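Local coordinates for monoglyceride lipase (Saccharomyces cerevisiae, PDB 4ZWN), which hydrolyses monoacylglycerols to free fatty acids and glycerol, preferring monounsaturated substrates, and also helps break down fatty acid ethyl esters, at residues G168-T179 with I266-P277; V116-E125 with I149-H159. The protein carries 2 engineered substitutions. All blocks are in the same frame, centred on the assembly; numbering follows the deposited sequence.

How the interactions relate
Both contacts belong to one alpha/beta hydrolase fold. Interaction 1 is the more buried. It joins neighbouring parallel strands of the central sheet and the loops that follow them, one of which carries Asp272 of the probable charge relay. Interaction 2 is partly buried and joins helices 113-134 and 145-156. Its inner part is apolar and its outer end is charged, whereas interaction 1 relies mostly on backbone bonds and short polar side chains. The two meet at Leu151, whose CD1 packs on Pro171 CB and Ile266 CD1. Helix 145-156, in interaction 2, leads on to strand 165-169, in interaction 1.

Interaction 1 of 2, residues G168-T179 with I266-P277; sequences GSGPLIILHPHT and IMHGQDDTINDP
In His176, CG stands anti to the backbone N (chi1 -171°), which carries the imidazole across to Thr273. In Asn275, CG is anti to the carbonyl carbon (chi1 -65°), and the amide end comes close to Gly170 and Leu172. Thr273 CA lies over one face of the His176 ring, 3.8 Å from its centroid, in a CH-pi contact. Pro177 CD covers the opposite face. ND1 of His176 accepts from His178 N, which caps the helix 177-182 and fixes the rotation of the ring. Thr179 OG1 donates to Thr273 O at 2.8 Å, in the carbonyl plane. Nearby, His176 N bonds to Ile274 O at 3.0 Å, and a water links Ile174 N to Asp276 O.

Asn275 ND2 donates to Gly170 O at 3.0 Å, with the acceptor in the amide plane. The same ND2 also bonds Ser144 OG, the probable nucleophile. Asp272 OD1 accepts from Ile274 N, nearly in line with its C-O bond, in an Asx turn. It also accepts from Asn275 N, above the carboxylate plane, in an Asx motif. Its OD2 bonds His302. The two OD1 bonds probably help to set this carboxylate, the likely acid of the charge relay.

Gly170 CA sits 3.7 Å from the centroid of the His268 ring, a CH-pi contact over the face. The parallel strands are tied by Met267 N to Gly168 O and by Gly170 N to Met267 O, both 2.7 Å. Strand 292-297 flanks strand 264-269 on its other edge. Helix 277-286 packs on Pro171 and Ile266, and helix 233-248 on Leu172 and Leu175.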
loop_
_atom_site.group_PDB
_atom_site.type_symbol
_atom_site.label_atom_id
_atom_site.label_comp_id
_atom_site.label_asym_id
_atom_site.label_seq_id
_atom_site.Cartn_x
_atom_site.Cartn_y
_atom_site.Cartn_z
ATOM N N GLY A 168 -5.868 -1.282 -5.089
ATOM C CA GLY A 168 -5.643 -0.107 -4.269
ATOM C C GLY A 168 -6.457 -0.145 -2.989
ATOM O O GLY A 168 -7.654 -0.428 -3.012
ATOM N N SER A 169 -5.799 0.131 -1.868
ATOM C CA SER A 169 -6.467 0.204 -0.576
ATOM C C SER A 169 -6.487 1.640 -0.082
ATOM O O SER A 169 -5.470 2.144 0.401
ATOM C CB SER A 169 -5.773 -0.693 0.448
ATOM O OG SER A 169 -6.262 -0.447 1.756
ATOM N N GLY A 170 -7.649 2.281 -0.195
ATOM C CA GLY A 170 -7.796 3.698 0.097
ATOM C C GLY A 170 -6.603 4.503 -0.385
ATOM O O GLY A 170 -5.911 5.123 0.421
ATOM N N PRO A 171 -6.344 4.480 -1.702
ATOM C CA PRO A 171 -5.111 5.056 -2.244
ATOM C C PRO A 171 -5.001 6.552 -1.985
ATOM O O PRO A 171 -6.004 7.264 -2.035
ATOM C CB PRO A 171 -5.219 4.767 -3.744
ATOM C CG PRO A 171 -6.680 4.660 -3.999
ATOM C CD PRO A 171 -7.252 4.022 -2.769
ATOM N N LEU A 172 -3.788 7.016 -1.698
ATOM C CA LEU A 172 -3.552 8.434 -1.481
ATOM C C LEU A 172 -3.619 9.184 -2.800
ATOM O O LEU A 172 -2.632 9.266 -3.533
ATOM C CB LEU A 172 -2.200 8.667 -0.810
ATOM C CG LEU A 172 -1.794 10.129 -0.605
ATOM C CD1 LEU A 172 -2.786 10.846 0.286
ATOM C CD2 LEU A 172 -0.398 10.215 -0.023
ATOM N N ILE A 173 -4.795 9.718 -3.104
ATOM C CA ILE A 173 -4.969 10.549 -4.284
ATOM C C ILE A 173 -5.187 11.994 -3.833
ATOM O O ILE A 173 -4.398 12.878 -4.162
ATOM C CB ILE A 173 -6.135 10.047 -5.158
ATOM C CG1 ILE A 173 -5.821 8.637 -5.675
ATOM C CG2 ILE A 173 -6.378 10.988 -6.319
ATOM C CD1 ILE A 173 -6.860 8.063 -6.621
ATOM N N ILE A 174 -6.244 12.224 -3.062
ATOM C CA ILE A 174 -6.436 13.514 -2.401
ATOM C C ILE A 174 -6.772 13.316 -0.931
ATOM O O ILE A 174 -7.556 12.436 -0.574
ATOM C CB ILE A 174 -7.558 14.347 -3.053
ATOM C CG1 ILE A 174 -8.800 13.483 -3.287
ATOM C CG2 ILE A 174 -7.077 14.971 -4.349
ATOM C CD1 ILE A 174 -10.034 14.278 -3.637
ATOM N N LEU A 175 -6.180 14.142 -0.076
ATOM C CA LEU A 175 -6.511 14.117 1.341
ATOM C C LEU A 175 -7.965 14.521 1.564
ATOM O O LEU A 175 -8.522 15.327 0.817
ATOM C CB LEU A 175 -5.585 15.042 2.134
ATOM C CG LEU A 175 -4.098 14.691 2.159
ATOM C CD1 LEU A 175 -3.321 15.722 2.965
ATOM C CD2 LEU A 175 -3.896 13.301 2.731
ATOM N N HIS A 176 -8.570 13.941 2.594
ATOM C CA HIS A 176 -9.912 14.301 3.028
ATOM C C HIS A 176 -9.865 15.642 3.755
ATOM O O HIS A 176 -8.912 15.907 4.489
ATOM C CB HIS A 176 -10.477 13.206 3.937
ATOM C CG HIS A 176 -11.929 13.367 4.263
ATOM N ND1 HIS A 176 -12.384 14.245 5.223
ATOM C CD2 HIS A 176 -13.028 12.750 3.767
ATOM C CE1 HIS A 176 -13.701 14.166 5.300
ATOM N NE2 HIS A 176 -14.116 13.266 4.426
ATOM N N PRO A 177 -10.886 16.494 3.548
ATOM C CA PRO A 177 -10.954 17.827 4.164
ATOM C C PRO A 177 -10.699 17.817 5.671
ATOM O O PRO A 177 -10.082 18.742 6.197
ATOM C CB PRO A 177 -12.387 18.272 3.863
ATOM C CG PRO A 177 -12.713 17.595 2.584
ATOM C CD PRO A 177 -12.026 16.254 2.644
ATOM N N HIS A 178 -11.163 16.774 6.349
ATOM C CA HIS A 178 -10.959 16.637 7.784
ATOM C C HIS A 178 -9.475 16.613 8.137
ATOM O O HIS A 178 -9.054 17.205 9.131
ATOM C CB HIS A 178 -11.638 15.370 8.293
ATOM C CG HIS A 178 -11.460 15.134 9.757
ATOM N ND1 HIS A 178 -10.386 14.441 10.276
ATOM C CD2 HIS A 178 -12.222 15.494 10.817
ATOM C CE1 HIS A 178 -10.494 14.387 11.591
ATOM N NE2 HIS A 178 -11.599 15.017 11.944
ATOM N N THR A 179 -8.685 15.931 7.315
ATOM C CA THR A 179 -7.245 15.850 7.535
ATOM C C THR A 179 -6.547 17.161 7.168
ATOM O O THR A 179 -5.643 17.609 7.874
ATOM C CB THR A 179 -6.622 14.683 6.736
ATOM O OG1 THR A 179 -7.098 13.439 7.266
ATOM C CG2 THR A 179 -5.101 14.708 6.831
ATOM N N ILE A 266 -10.324 -0.835 -6.647
ATOM C CA ILE A 266 -9.993 -0.000 -5.503
ATOM C C ILE A 266 -10.948 -0.291 -4.357
ATOM O O ILE A 266 -12.182 -0.341 -4.562
ATOM C CB ILE A 266 -10.026 1.503 -5.851
ATOM C CG1 ILE A 266 -8.872 1.861 -6.812
ATOM C CG2 ILE A 266 -9.919 2.339 -4.584
ATOM C CD1 ILE A 266 -8.856 3.312 -7.289
ATOM N N MET A 267 -10.388 -0.515 -3.164
ATOM C CA MET A 267 -11.239 -0.726 -1.990
ATOM C C MET A 267 -10.962 0.395 -0.993
ATOM O O MET A 267 -9.797 0.682 -0.658
ATOM C CB MET A 267 -10.998 -2.077 -1.382
ATOM C CG MET A 267 -11.020 -3.127 -2.438
ATOM S SD MET A 267 -10.213 -4.670 -2.109
ATOM C CE MET A 267 -10.745 -5.524 -3.587
ATOM N N HIS A 268 -12.034 1.021 -0.515
ATOM C CA HIS A 268 -11.928 2.279 0.203
ATOM C C HIS A 268 -13.034 2.384 1.234
ATOM O O HIS A 268 -14.208 2.275 0.885
ATOM C CB HIS A 268 -11.997 3.442 -0.795
ATOM C CG HIS A 268 -11.391 4.714 -0.293
ATOM N ND1 HIS A 268 -10.684 5.569 -1.111
ATOM C CD2 HIS A 268 -11.365 5.273 0.943
ATOM C CE1 HIS A 268 -10.252 6.596 -0.406
ATOM N NE2 HIS A 268 -10.649 6.443 0.843
ATOM N N GLY A 269 -12.664 2.637 2.485
ATOM C CA GLY A 269 -13.653 2.812 3.531
ATOM C C GLY A 269 -14.486 4.053 3.281
ATOM O O GLY A 269 -13.949 5.112 2.954
ATOM N N GLN A 270 -15.800 3.917 3.413
ATOM C CA GLN A 270 -16.706 5.024 3.167
ATOM C C GLN A 270 -16.471 6.139 4.179
ATOM O O GLN A 270 -16.598 7.318 3.852
ATOM C CB GLN A 270 -18.157 4.543 3.218
ATOM C CG GLN A 270 -19.180 5.628 2.915
ATOM C CD GLN A 270 -19.084 6.145 1.493
ATOM O OE1 GLN A 270 -19.441 5.449 0.541
ATOM N NE2 GLN A 270 -18.602 7.375 1.341
ATOM N N ASP A 271 -16.108 5.761 5.402
ATOM C CA ASP A 271 -15.909 6.734 6.473
ATOM C C ASP A 271 -14.452 7.163 6.608
ATOM O O ASP A 271 -14.055 7.719 7.635
ATOM C CB ASP A 271 -16.404 6.167 7.803
ATOM C CG ASP A 271 -17.883 5.857 7.785
ATOM O OD1 ASP A 271 -18.593 6.408 6.916
ATOM O OD2 ASP A 271 -18.338 5.066 8.639
ATOM N N ASP A 272 -13.660 6.902 5.574
ATOM C CA ASP A 272 -12.261 7.307 5.562
ATOM C C ASP A 272 -12.157 8.832 5.574
ATOM O O ASP A 272 -12.570 9.501 4.627
ATOM C CB ASP A 272 -11.548 6.726 4.337
ATOM C CG ASP A 272 -10.035 6.858 4.413
ATOM O OD1 ASP A 272 -9.532 7.721 5.164
ATOM O OD2 ASP A 272 -9.343 6.098 3.705
ATOM N N THR A 273 -11.611 9.376 6.656
ATOM C CA THR A 273 -11.455 10.821 6.781
ATOM C C THR A 273 -9.989 11.218 6.681
ATOM O O THR A 273 -9.618 12.348 6.996
ATOM C CB THR A 273 -12.035 11.341 8.104
ATOM O OG1 THR A 273 -11.466 10.606 9.197
ATOM C CG2 THR A 273 -13.548 11.178 8.119
ATOM N N ILE A 274 -9.159 10.278 6.241
ATOM C CA ILE A 274 -7.750 10.549 5.990
ATOM C C ILE A 274 -7.538 10.779 4.496
ATOM O O ILE A 274 -7.105 11.852 4.081
ATOM C CB ILE A 274 -6.855 9.402 6.494
ATOM C CG1 ILE A 274 -6.997 9.261 8.012
ATOM C CG2 ILE A 274 -5.401 9.646 6.116
ATOM C CD1 ILE A 274 -6.130 8.180 8.618
ATOM N N ASN A 275 -7.852 9.766 3.692
ATOM C CA ASN A 275 -7.846 9.909 2.239
ATOM C C ASN A 275 -9.271 9.963 1.700
ATOM O O ASN A 275 -10.066 9.057 1.941
ATOM C CB ASN A 275 -7.076 8.762 1.579
ATOM C CG ASN A 275 -5.601 8.770 1.929
ATOM O OD1 ASN A 275 -5.070 9.774 2.404
ATOM N ND2 ASN A 275 -4.927 7.651 1.687
ATOM N N ASP A 276 -9.593 11.027 0.972
ATOM C CA ASP A 276 -10.951 11.229 0.481
ATOM C C ASP A 276 -11.360 10.169 -0.536
ATOM O O ASP A 276 -10.643 9.922 -1.510
ATOM C CB ASP A 276 -11.089 12.620 -0.140
ATOM C CG ASP A 276 -12.520 13.127 -0.126
ATOM O OD1 ASP A 276 -13.443 12.345 -0.426
ATOM O OD2 ASP A 276 -12.722 14.316 0.194
ATOM N N PRO A 277 -12.523 9.535 -0.311
ATOM C CA PRO A 277 -13.105 8.594 -1.274
ATOM C C PRO A 277 -13.333 9.227 -2.647
ATOM O O PRO A 277 -13.431 8.503 -3.638
ATOM C CB PRO A 277 -14.434 8.207 -0.621
ATOM C CG PRO A 277 -14.190 8.375 0.838
ATOM C CD PRO A 277 -13.285 9.569 0.952
HETATM O O HOH W 1 -7.856 10.331 -2.166
#

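Interaction 2 of 2, residues V116-E125 with I149-H159; sequences VFNDLEHFVE and ICLNYACQGKH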
loop_
_atom_site.group_PDB
_atom_site.type_symbol
_atom_site.label_atom_id
_atom_site.label_comp_id
_atom_site.label_asym_id
_atom_site.label_seq_id
_atom_site.Cartn_x
_atom_site.Cartn_y
_atom_site.Cartn_z
ATOM N N VAL A 116 11.698 5.909 -4.813
ATOM C CA VAL A 116 10.446 5.203 -4.570
ATOM C C VAL A 116 10.173 4.184 -5.675
ATOM O O VAL A 116 9.896 3.016 -5.402
ATOM C CB VAL A 116 9.259 6.185 -4.458
ATOM C CG1 VAL A 116 7.935 5.452 -4.618
ATOM C CG2 VAL A 116 9.308 6.927 -3.129
ATOM N N PHE A 117 10.287 4.623 -6.923
ATOM C CA PHE A 117 9.984 3.752 -8.048
ATOM C C PHE A 117 11.173 2.901 -8.468
ATOM O O PHE A 117 10.995 1.763 -8.897
ATOM C CB PHE A 117 9.468 4.577 -9.226
ATOM C CG PHE A 117 8.034 4.989 -9.074
ATOM C CD1 PHE A 117 7.011 4.126 -9.430
ATOM C CD2 PHE A 117 7.706 6.226 -8.547
ATOM C CE1 PHE A 117 5.688 4.493 -9.278
ATOM C CE2 PHE A 117 6.384 6.600 -8.394
ATOM C CZ PHE A 117 5.374 5.733 -8.760
ATOM N N ASN A 118 12.379 3.440 -8.333
ATOM C CA ASN A 118 13.577 2.679 -8.665
ATOM C C ASN A 118 13.734 1.466 -7.756
ATOM O O ASN A 118 14.087 0.379 -8.216
ATOM C CB ASN A 118 14.823 3.556 -8.576
ATOM C CG ASN A 118 16.055 2.870 -9.139
ATOM O OD1 ASN A 118 16.026 2.333 -10.246
ATOM N ND2 ASN A 118 17.139 2.874 -8.374
ATOM N N ASP A 119 13.472 1.655 -6.465
ATOM C CA ASP A 119 13.485 0.544 -5.520
ATOM C C ASP A 119 12.379 -0.441 -5.860
ATOM O O ASP A 119 12.567 -1.653 -5.775
ATOM C CB ASP A 119 13.313 1.035 -4.080
ATOM C CG ASP A 119 14.467 1.899 -3.612
ATOM O OD1 ASP A 119 15.568 1.802 -4.195
ATOM O OD2 ASP A 119 14.272 2.672 -2.652
ATOM N N LEU A 120 11.225 0.092 -6.249
ATOM C CA LEU A 120 10.074 -0.735 -6.586
ATOM C C LEU A 120 10.367 -1.627 -7.788
ATOM O O LEU A 120 10.051 -2.815 -7.771
ATOM C CB LEU A 120 8.845 0.137 -6.862
ATOM C CG LEU A 120 7.543 -0.607 -7.178
ATOM C CD1 LEU A 120 7.218 -1.624 -6.092
ATOM C CD2 LEU A 120 6.399 0.375 -7.343
ATOM N N GLU A 121 10.979 -1.055 -8.823
ATOM C CA GLU A 121 11.316 -1.819 -10.023
ATOM C C GLU A 121 12.236 -2.988 -9.691
ATOM O O GLU A 121 12.129 -4.060 -10.287
ATOM C CB GLU A 121 11.973 -0.924 -11.079
ATOM C CG GLU A 121 11.086 0.187 -11.627
ATOM C CD GLU A 121 10.015 -0.309 -12.586
ATOM O OE1 GLU A 121 9.889 -1.538 -12.778
ATOM O OE2 GLU A 121 9.299 0.539 -13.158
ATOM N N HIS A 122 13.133 -2.778 -8.732
ATOM C CA HIS A 122 14.059 -3.822 -8.308
ATOM C C HIS A 122 13.338 -5.031 -7.723
ATOM O O HIS A 122 13.682 -6.173 -8.028
ATOM C CB HIS A 122 15.051 -3.281 -7.279
ATOM C CG HIS A 122 15.878 -4.348 -6.632
ATOM N ND1 HIS A 122 16.971 -4.919 -7.249
ATOM C CD2 HIS A 122 15.756 -4.968 -5.434
ATOM C CE1 HIS A 122 17.495 -5.834 -6.453
ATOM N NE2 HIS A 122 16.775 -5.885 -5.346
ATOM N N PHE A 123 12.346 -4.775 -6.876
ATOM C CA PHE A 123 11.632 -5.847 -6.192
ATOM C C PHE A 123 10.528 -6.435 -7.057
ATOM O O PHE A 123 10.094 -7.564 -6.833
ATOM C CB PHE A 123 11.055 -5.346 -4.870
ATOM C CG PHE A 123 12.094 -5.101 -3.820
ATOM C CD1 PHE A 123 12.659 -6.162 -3.128
ATOM C CD2 PHE A 123 12.517 -3.816 -3.529
ATOM C CE1 PHE A 123 13.622 -5.945 -2.163
ATOM C CE2 PHE A 123 13.479 -3.590 -2.565
ATOM C CZ PHE A 123 14.033 -4.657 -1.880
ATOM N N VAL A 124 10.077 -5.667 -8.041
ATOM C CA VAL A 124 9.147 -6.187 -9.032
ATOM C C VAL A 124 9.856 -7.248 -9.865
ATOM O O VAL A 124 9.352 -8.357 -10.038
ATOM C CB VAL A 124 8.595 -5.074 -9.951
ATOM C CG1 VAL A 124 8.011 -5.669 -11.222
ATOM C CG2 VAL A 124 7.553 -4.248 -9.219
ATOM N N GLU A 125 11.042 -6.905 -10.359
ATOM C CA GLU A 125 11.820 -7.818 -11.188
ATOM C C GLU A 125 12.273 -9.054 -10.421
ATOM O O GLU A 125 12.403 -10.134 -10.996
ATOM C CB GLU A 125 13.029 -7.096 -11.773
ATOM C CG GLU A 125 12.660 -5.999 -12.748
ATOM C CD GLU A 125 13.862 -5.206 -13.204
ATOM O OE1 GLU A 125 14.963 -5.436 -12.661
ATOM O OE2 GLU A 125 13.705 -4.354 -14.106
ATOM N N ILE A 149 1.251 4.862 -5.061
ATOM C CA ILE A 149 2.386 4.303 -5.784
ATOM C C ILE A 149 1.917 3.200 -6.726
ATOM O O ILE A 149 2.335 3.137 -7.884
ATOM C CB ILE A 149 3.446 3.750 -4.809
ATOM C CG1 ILE A 149 4.041 4.890 -3.979
ATOM C CG2 ILE A 149 4.544 3.009 -5.564
ATOM C CD1 ILE A 149 4.889 4.424 -2.818
ATOM N N CYS A 150 1.031 2.347 -6.220
ATOM C CA CYS A 150 0.500 1.227 -6.989
ATOM C C CYS A 150 -0.240 1.672 -8.249
ATOM O O CYS A 150 0.004 1.149 -9.337
ATOM C CB CYS A 150 -0.434 0.389 -6.119
ATOM S SG CYS A 150 -1.280 -0.921 -7.019
ATOM N N LEU A 151 -1.148 2.631 -8.100
ATOM C CA LEU A 151 -1.927 3.116 -9.235
ATOM C C LEU A 151 -1.045 3.858 -10.234
ATOM O O LEU A 151 -1.290 3.813 -11.440
ATOM C CB LEU A 151 -3.067 4.020 -8.762
ATOM C CG LEU A 151 -4.128 3.338 -7.896
ATOM C CD1 LEU A 151 -5.220 4.324 -7.519
ATOM C CD2 LEU A 151 -4.714 2.128 -8.610
ATOM N N ASN A 152 -0.016 4.535 -9.733
ATOM C CA ASN A 152 0.917 5.233 -10.609
ATOM C C ASN A 152 1.829 4.270 -11.364
ATOM O O ASN A 152 2.154 4.506 -12.527
ATOM C CB ASN A 152 1.756 6.236 -9.817
ATOM C CG ASN A 152 1.083 7.594 -9.701
ATOM O OD1 ASN A 152 1.068 8.373 -10.654
ATOM N ND2 ASN A 152 0.525 7.883 -8.533
ATOM N N TYR A 153 2.234 3.184 -10.706
ATOM C CA TYR A 153 3.065 2.180 -11.363
ATOM C C TYR A 153 2.337 1.613 -12.574
ATOM O O TYR A 153 2.954 1.323 -13.598
ATOM C CB TYR A 153 3.448 1.051 -10.402
ATOM C CG TYR A 153 4.482 0.108 -10.985
ATOM C CD1 TYR A 153 5.843 0.360 -10.838
ATOM C CD2 TYR A 153 4.099 -1.022 -11.700
ATOM C CE1 TYR A 153 6.793 -0.495 -11.378
ATOM C CE2 TYR A 153 5.040 -1.882 -12.243
ATOM C CZ TYR A 153 6.384 -1.614 -12.081
ATOM O OH TYR A 153 7.320 -2.466 -12.621
ATOM N N ALA A 154 1.019 1.475 -12.455
ATOM C CA ALA A 154 0.191 1.010 -13.564
ATOM C C ALA A 154 0.258 1.958 -14.766
ATOM O O ALA A 154 -0.061 1.569 -15.888
ATOM C CB ALA A 154 -1.250 0.841 -13.107
ATOM N N CYS A 155 0.675 3.199 -14.529
ATOM C CA CYS A 155 0.780 4.183 -15.599
ATOM C C CYS A 155 2.217 4.363 -16.085
ATOM O O CYS A 155 2.448 4.685 -17.251
ATOM C CB CYS A 155 0.226 5.533 -15.139
ATOM S SG CYS A 155 -1.509 5.509 -14.633
ATOM N N GLN A 156 3.180 4.146 -15.194
ATOM C CA GLN A 156 4.564 4.507 -15.481
ATOM C C GLN A 156 5.561 3.368 -15.281
ATOM O O GLN A 156 6.730 3.500 -15.642
ATOM C CB GLN A 156 4.980 5.691 -14.608
ATOM C CG GLN A 156 5.215 5.331 -13.153
ATOM C CD GLN A 156 5.535 6.539 -12.302
ATOM O OE1 GLN A 156 4.668 7.367 -12.030
ATOM N NE2 GLN A 156 6.789 6.652 -11.883
ATOM N N GLY A 157 5.107 2.260 -14.706
ATOM C CA GLY A 157 5.986 1.146 -14.396
ATOM C C GLY A 157 6.638 0.509 -15.610
ATOM O O GLY A 157 6.022 0.391 -16.669
ATOM N N LYS A 158 7.891 0.095 -15.452
ATOM C CA LYS A 158 8.621 -0.561 -16.530
ATOM C C LYS A 158 7.977 -1.884 -16.912
ATOM O O LYS A 158 8.025 -2.301 -18.068
ATOM C CB LYS A 158 10.073 -0.795 -16.129
ATOM C CG LYS A 158 11.061 0.132 -16.803
ATOM C CD LYS A 158 12.468 -0.185 -16.344
ATOM C CE LYS A 158 12.797 -1.648 -16.586
ATOM N NZ LYS A 158 14.027 -2.065 -15.858
ATOM N N HIS A 159 7.377 -2.541 -15.928
ATOM C CA HIS A 159 6.726 -3.822 -16.151
ATOM C C HIS A 159 5.232 -3.728 -15.872
ATOM O O HIS A 159 4.620 -4.681 -15.388
ATOM C CB HIS A 159 7.369 -4.897 -15.278
ATOM C CG HIS A 159 8.859 -4.956 -15.403
ATOM N ND1 HIS A 159 9.496 -5.705 -16.370
ATOM C CD2 HIS A 159 9.838 -4.348 -14.692
ATOM C CE1 HIS A 159 10.803 -5.560 -16.244
ATOM N NE2 HIS A 159 11.037 -4.740 -15.236
#
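Phe117 and Tyr153 interlock as knobs into holes where two helices of the alpha/beta hydrolase fold cross at -77°. Helix 145-156 is the one that follows the probable nucleophile elbow, the GXSXG motif. The ring of Phe117 sits among Ile149, Asn152, Tyr153 and Gln156. The Gln156 amide lies nearly flat over one face, its plane 16° from the ring, with NE2 above the ring centre. Tyr153 in turn sits among Phe117, Leu120, Glu121 and Val124. Leu120 CD2 touches Tyr153 CD1 at 3.5 Å and Ile149 CG2 at 3.7 Å. Gly157 CA lies over the centre of a Tyr153 ring face, and a CB there would clash with Tyr153 CE2.

This apolar part is tight and mostly buried. At its border, Glu121 has CG anti to the carbonyl carbon and bends at chi2 (-74°), which brings the carboxylate to the hydroxyl-bearing edge of the Tyr153 ring. OE1 accepts from Tyr153 OH at 2.7 Å, from above the carboxylate plane. OE2 accepts from Lys158 N at 2.7 Å, on the syn side. Without this carboxylate, as with an alanine here, the Tyr153 hydroxyl and the Lys158 backbone N would probably lose these acceptors, and the turn after the helix would be less firmly held.

The outer end is polar and more open to solvent. The Lys158 chain is exposed there and held at its tip. His159 ND1 bonds Glu162. Glu125 OE2 takes two donors: Lys158 NZ at 2.9 Å, a salt bridge nearly in line with its C-O bond, and His159 NE2 at 2.9 Å, on its anti lone pair.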